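Local coordinates for protein aldo-keto Reductase, OXIDOREDUCTASE (PDB 5T79) that probably reduces aldehydes such as 3-hydroxybutanal to alcohols, using NADPH, at residues 197-202 against 264-269; 25-30 against 309-314. All blocks are in the same frame, centred on the assembly; numbering follows the deposited sequence.

Contact 1: residues 197-202 against 264-269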
loop_
_atom_site.group_PDB
_atom_site.type_symbol
_atom_site.label_atom_id
_atom_site.label_comp_id
_atom_site.label_asym_id
_atom_site.label_seq_id
_atom_site.Cartn_x
_atom_site.Cartn_y
_atom_site.Cartn_z
ATOM N N SER A 197 4.114 2.372 -10.798
ATOM C CA SER A 197 5.206 3.367 -10.757
ATOM C C SER A 197 5.554 3.786 -12.159
ATOM O O SER A 197 5.012 3.220 -13.103
ATOM C CB SER A 197 6.452 2.781 -10.084
ATOM O OG SER A 197 7.116 1.867 -10.952
ATOM N N LEU A 198 6.510 4.716 -12.315
ATOM C CA LEU A 198 7.002 5.108 -13.648
ATOM C C LEU A 198 7.514 3.893 -14.450
ATOM O O LEU A 198 7.405 3.875 -15.680
ATOM C CB LEU A 198 8.135 6.130 -13.512
ATOM C CG LEU A 198 7.707 7.553 -13.152
ATOM C CD1 LEU A 198 8.836 8.307 -12.455
ATOM C CD2 LEU A 198 7.333 8.331 -14.409
ATOM N N PHE A 199 8.051 2.887 -13.749
ATOM C CA PHE A 199 8.628 1.696 -14.364
ATOM C C PHE A 199 7.637 0.518 -14.453
ATOM O O PHE A 199 7.993 -0.547 -14.963
ATOM C CB PHE A 199 9.886 1.266 -13.578
ATOM C CG PHE A 199 11.087 2.177 -13.746
ATOM C CD1 PHE A 199 11.201 3.014 -14.855
ATOM C CD2 PHE A 199 12.135 2.143 -12.833
ATOM C CE1 PHE A 199 12.322 3.835 -15.023
ATOM C CE2 PHE A 199 13.262 2.949 -13.006
ATOM C CZ PHE A 199 13.354 3.781 -14.112
ATOM N N GLU A 200 6.408 0.703 -13.984
ATOM C CA GLU A 200 5.418 -0.377 -14.056
ATOM C C GLU A 200 4.059 0.228 -14.288
ATOM O O GLU A 200 3.370 0.578 -13.332
ATOM C CB GLU A 200 5.450 -1.261 -12.783
ATOM C CG GLU A 200 4.535 -2.477 -12.889
ATOM C CD GLU A 200 4.694 -3.237 -14.197
ATOM O OE1 GLU A 200 5.751 -3.892 -14.356
ATOM O OE2 GLU A 200 3.842 -3.062 -15.105
ATOM N N ARG A 201 3.661 0.343 -15.567
ATOM C CA ARG A 201 2.440 1.074 -15.915
ATOM C C ARG A 201 1.263 0.192 -16.398
ATOM O O ARG A 201 0.352 0.716 -17.044
ATOM C CB ARG A 201 2.802 2.114 -17.013
ATOM C CG ARG A 201 3.845 3.127 -16.532
ATOM C CD ARG A 201 4.254 4.094 -17.628
ATOM N NE ARG A 201 3.164 5.010 -17.973
ATOM C CZ ARG A 201 3.304 6.076 -18.745
ATOM N NH1 ARG A 201 4.489 6.372 -19.271
ATOM N NH2 ARG A 201 2.264 6.864 -18.994
ATOM N N TRP A 202 1.231 -1.095 -16.030
ATOM C CA TRP A 202 0.176 -2.015 -16.471
ATOM C C TRP A 202 -1.253 -1.550 -16.110
ATOM O O TRP A 202 -2.165 -1.807 -16.889
ATOM C CB TRP A 202 0.407 -3.448 -15.947
ATOM C CG TRP A 202 0.076 -3.656 -14.494
ATOM C CD1 TRP A 202 0.924 -3.513 -13.432
ATOM C CD2 TRP A 202 -1.172 -4.116 -13.955
ATOM N NE1 TRP A 202 0.276 -3.824 -12.265
ATOM C CE2 TRP A 202 -1.018 -4.184 -12.551
ATOM C CE3 TRP A 202 -2.425 -4.436 -14.518
ATOM C CZ2 TRP A 202 -2.060 -4.575 -11.701
ATOM C CZ3 TRP A 202 -3.466 -4.793 -13.673
ATOM C CH2 TRP A 202 -3.278 -4.865 -12.279
ATOM N N ARG A 264 18.697 8.236 -14.110
ATOM C CA ARG A 264 19.551 9.421 -14.231
ATOM C C ARG A 264 18.824 10.565 -14.938
ATOM O O ARG A 264 18.881 11.704 -14.469
ATOM C CB ARG A 264 20.854 9.073 -14.986
ATOM C CG ARG A 264 21.824 8.223 -14.166
ATOM C CD ARG A 264 23.110 7.931 -14.920
ATOM N NE ARG A 264 24.149 7.406 -14.033
ATOM C CZ ARG A 264 24.820 6.278 -14.239
ATOM N NH1 ARG A 264 24.567 5.532 -15.309
ATOM N NH2 ARG A 264 25.747 5.885 -13.377
ATOM N N ARG A 265 18.137 10.266 -16.052
ATOM C CA ARG A 265 17.436 11.281 -16.855
ATOM C C ARG A 265 16.193 11.779 -16.140
ATOM O O ARG A 265 15.903 12.966 -16.213
ATOM C CB ARG A 265 17.068 10.742 -18.245
ATOM C CG ARG A 265 18.275 10.433 -19.135
ATOM C CD ARG A 265 17.811 9.901 -20.473
ATOM N NE ARG A 265 18.915 9.712 -21.415
ATOM C CZ ARG A 265 18.758 9.419 -22.704
ATOM N NH1 ARG A 265 17.541 9.284 -23.218
ATOM N NH2 ARG A 265 19.816 9.271 -23.489
ATOM N N LEU A 266 15.467 10.886 -15.431
ATOM C CA LEU A 266 14.294 11.291 -14.662
ATOM C C LEU A 266 14.722 12.197 -13.505
ATOM O O LEU A 266 14.030 13.170 -13.212
ATOM C CB LEU A 266 13.517 10.055 -14.143
ATOM C CG LEU A 266 12.742 9.259 -15.198
ATOM C CD1 LEU A 266 12.336 7.892 -14.652
ATOM C CD2 LEU A 266 11.519 10.031 -15.707
ATOM N N ASN A 267 15.884 11.902 -12.868
ATOM C CA ASN A 267 16.411 12.729 -11.771
ATOM C C ASN A 267 16.762 14.157 -12.264
ATOM O O ASN A 267 16.599 15.121 -11.511
ATOM C CB ASN A 267 17.633 12.064 -11.140
ATOM C CG ASN A 267 18.105 12.752 -9.886
ATOM O OD1 ASN A 267 17.316 13.101 -8.992
ATOM N ND2 ASN A 267 19.406 12.984 -9.806
ATOM N N GLU A 268 17.240 14.301 -13.518
ATOM C CA GLU A 268 17.551 15.635 -14.065
ATOM C C GLU A 268 16.258 16.457 -14.233
ATOM O O GLU A 268 16.257 17.666 -13.967
ATOM C CB GLU A 268 18.307 15.528 -15.386
ATOM C CG GLU A 268 19.731 15.052 -15.165
ATOM C CD GLU A 268 20.530 14.732 -16.405
ATOM O OE1 GLU A 268 20.021 14.941 -17.529
ATOM O OE2 GLU A 268 21.690 14.300 -16.247
ATOM N N LEU A 269 15.161 15.794 -14.641
ATOM C CA LEU A 269 13.848 16.439 -14.768
ATOM C C LEU A 269 13.344 16.823 -13.371
ATOM O O LEU A 269 12.838 17.930 -13.204
ATOM C CB LEU A 269 12.824 15.554 -15.521
ATOM C CG LEU A 269 11.320 15.978 -15.533
ATOM C CD1 LEU A 269 11.109 17.392 -16.014
ATOM C CD2 LEU A 269 10.516 15.062 -16.396
#

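Contact 2: residues 25-30 against 309-314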
loop_
_atom_site.group_PDB
_atom_site.type_symbol
_atom_site.label_atom_id
_atom_site.label_comp_id
_atom_site.label_asym_id
_atom_site.label_seq_id
_atom_site.Cartn_x
_atom_site.Cartn_y
_atom_site.Cartn_z
ATOM N N LEU A 25 -8.391 8.189 2.396
ATOM C CA LEU A 25 -7.040 7.750 2.753
ATOM C C LEU A 25 -6.056 8.907 2.699
ATOM O O LEU A 25 -6.267 9.820 1.903
ATOM C CB LEU A 25 -6.562 6.641 1.787
ATOM C CG LEU A 25 -7.264 5.266 1.889
ATOM C CD1 LEU A 25 -6.682 4.320 0.867
ATOM C CD2 LEU A 25 -7.172 4.686 3.309
ATOM N N PRO A 26 -4.947 8.893 3.492
ATOM C CA PRO A 26 -3.937 9.934 3.301
ATOM C C PRO A 26 -3.353 9.757 1.903
ATOM O O PRO A 26 -3.279 8.612 1.422
ATOM C CB PRO A 26 -2.909 9.638 4.398
ATOM C CG PRO A 26 -3.046 8.109 4.638
ATOM C CD PRO A 26 -4.500 7.839 4.442
ATOM N N ALA A 27 -2.954 10.857 1.234
ATOM C CA ALA A 27 -2.345 10.760 -0.107
ATOM C C ALA A 27 -1.111 9.863 -0.076
ATOM O O ALA A 27 -0.790 9.214 -1.071
ATOM C CB ALA A 27 -1.947 12.146 -0.587
ATOM N N ILE A 28 -0.391 9.877 1.078
ATOM C CA ILE A 28 0.770 9.029 1.354
ATOM C C ILE A 28 0.399 8.011 2.459
ATOM O O ILE A 28 0.027 8.430 3.553
ATOM C CB ILE A 28 2.020 9.856 1.790
ATOM C CG1 ILE A 28 2.368 11.022 0.776
ATOM C CG2 ILE A 28 3.218 8.919 2.056
ATOM C CD1 ILE A 28 3.202 10.660 -0.388
ATOM N N SER A 29 0.502 6.695 2.178
ATOM C CA SER A 29 0.292 5.642 3.190
ATOM C C SER A 29 1.653 4.968 3.464
ATOM O O SER A 29 2.535 5.019 2.614
ATOM C CB SER A 29 -0.740 4.615 2.704
ATOM O OG SER A 29 -2.008 5.229 2.498
ATOM N N LEU A 30 1.811 4.318 4.620
ATOM C CA LEU A 30 3.062 3.635 4.952
ATOM C C LEU A 30 2.866 2.128 4.983
ATOM O O LEU A 30 1.994 1.649 5.690
ATOM C CB LEU A 30 3.615 4.123 6.320
ATOM C CG LEU A 30 4.938 3.461 6.798
ATOM C CD1 LEU A 30 6.124 3.821 5.872
ATOM C CD2 LEU A 30 5.234 3.799 8.265
ATOM N N GLY A 309 6.646 15.754 1.579
ATOM C CA GLY A 309 7.128 16.941 0.855
ATOM C C GLY A 309 6.764 16.991 -0.625
ATOM O O GLY A 309 6.829 18.052 -1.249
ATOM N N MET A 310 6.357 15.845 -1.201
ATOM C CA MET A 310 5.921 15.716 -2.599
ATOM C C MET A 310 4.602 16.502 -2.836
ATOM O O MET A 310 4.372 16.980 -3.949
ATOM C CB MET A 310 5.765 14.213 -2.915
ATOM C CG MET A 310 4.901 13.847 -4.097
ATOM S SD MET A 310 3.097 13.923 -3.936
ATOM C CE MET A 310 2.651 12.296 -3.564
ATOM N N LEU A 311 3.727 16.588 -1.817
ATOM C CA LEU A 311 2.422 17.243 -1.933
ATOM C C LEU A 311 2.521 18.722 -2.340
ATOM O O LEU A 311 1.597 19.224 -2.966
ATOM C CB LEU A 311 1.623 17.113 -0.641
ATOM C CG LEU A 311 1.277 15.677 -0.196
ATOM C CD1 LEU A 311 0.577 15.687 1.158
ATOM C CD2 LEU A 311 0.427 14.946 -1.250
ATOM N N ALA A 312 3.638 19.396 -2.023
ATOM C CA ALA A 312 3.871 20.805 -2.350
ATOM C C ALA A 312 4.225 21.029 -3.831
ATOM O O ALA A 312 4.250 22.179 -4.289
ATOM C CB ALA A 312 5.003 21.339 -1.482
ATOM N N ASN A 313 4.535 19.952 -4.576
ATOM C CA ASN A 313 4.992 20.093 -5.955
ATOM C C ASN A 313 4.634 18.837 -6.755
ATOM O O ASN A 313 5.523 18.082 -7.132
ATOM C CB ASN A 313 6.524 20.323 -5.898
ATOM C CG ASN A 313 7.227 20.675 -7.177
ATOM O OD1 ASN A 313 6.627 20.839 -8.240
ATOM N ND2 ASN A 313 8.535 20.807 -7.085
ATOM N N ARG A 314 3.330 18.602 -7.004
ATOM C CA ARG A 314 2.910 17.376 -7.694
ATOM C C ARG A 314 2.087 17.614 -8.979
ATOM O O ARG A 314 1.397 16.707 -9.455
ATOM C CB ARG A 314 2.159 16.444 -6.730
ATOM C CG ARG A 314 0.844 16.958 -6.161
ATOM C CD ARG A 314 0.234 15.848 -5.332
ATOM N NE ARG A 314 -1.108 16.211 -4.885
ATOM C CZ ARG A 314 -2.218 15.874 -5.525
ATOM N NH1 ARG A 314 -2.162 15.133 -6.626
ATOM N NH2 ARG A 314 -3.398 16.273 -5.070
#

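Contact 1: residues 197-202 against 264-269
Leu266 touches both Leu198 and Phe199 with one methyl, CD1. The close part of the contact is confined to this carbon. Leu198 meets it tip to tip, with CD1 of Leu198 4.2 Å from CD1 of Leu266. Phe199 runs past the leucine in the opposite direction, and its CE1 is 4.1 Å from Leu266 CD1. The methyl comes to the ring obliquely. Leu198 CG lies beside the backbone N (chi1 -76°), which extends the leucine from the loop toward the helix. No hydrogen bond joins the two segments, and the backbones stay well apart: Leu198 CA and Leu266 CA are 9.6 Å from each other. This is apolar packing in the (beta/alpha)8 barrel of the aldo-keto reductases. It ties the loop between strand 191-193 and helix 207-214 to helix 257-272, which follows strand 217-220. The loop has a fixed shape of its own. Ser197 to Glu200 form a type I turn, with Glu200 N 3.0 Å from Ser197 O. Ser197 OG accepts from the backbone N of Phe199 at 3.1 Å (138°), an ST turn within the same beta turn. Leu198 and Leu266 are buried, and Trp284 and Ile324 pack on Leu198 from helices 277-285 and 318-329. Phe199 is partly exposed, although Leu328, Gln228, Lys262 and Val263 lie against its side chain. Its ring has a cation-pi partner in Lys259, about two turns before Leu266 on the same helix. Beyond Leu266, the helix carries Arg264, Arg265 and Glu268 on its solvent side.

Contact 2: residues 25-30 against 309-314
Strand 24-31 of the (beta/alpha)8 barrel fold is broken at Ala27, and this break meets the loop that links helix 301-308 to helix 318-329. The part before the break pairs antiparallel with strand 15-17, while 28-30 belongs to the barrel wall. Ala27 has helical backbone angles between these two extended pieces. At the break, Ala27 and Ile28 both point toward the loop. They meet two successive residues there. Ala27 CB touches Leu311 CD2 at 3.7 Å, and Ile28 CD1 touches Met310 CE at 3.6 Å. All four groups are methyls, and the segments share no hydrogen bond. The nearest CA atoms, of Ala27 and Leu311, are 8.3 Å apart, so the side chains span the distance. Ala27 adds only its CB, and Leu311 does most of the reaching in that pair. Met310 and Ile28 cross obliquely. The methionine leaves its backbone with CG anti to N (chi1 160°), then bends twice, at chi2 -76° and chi3 -96°, which brings CE round to the isoleucine. Leu282 of helix 277-285 touches both Ile28 and Met310, and both are buried. Leu311 lies nearer the surface and is partly exposed. The strand side is held by its neighbours: Ser293 OG is hydrogen-bonded to Pro26 O and Ser29 OG, and Ala27 has backbone bonds to Glu14 and Val294. The loop side has a bond of its own, as Asn313 N donates to Met310 O at 3.0 Å.

Contacts 1 and 2 lie in the same barrel domain, with centres 18 Å apart. Their nearest atoms are about 8 Å apart, so they do not touch. Both segments of contact 1 fall between those of contact 2 along the chain. Helix 277-285 lies against side chains of both contacts. The NADPH site is near each contact. The Leu198 and Met310 side chains are about 7 and 8 Å from that of Leu224, which binds NADPH. The bound cofactor is about 10 Å from the Phe199 side chain and about 9 Å from that of Ile28. Both contacts are thus probably apolar packing a short way behind the cofactor site, not part of its lining.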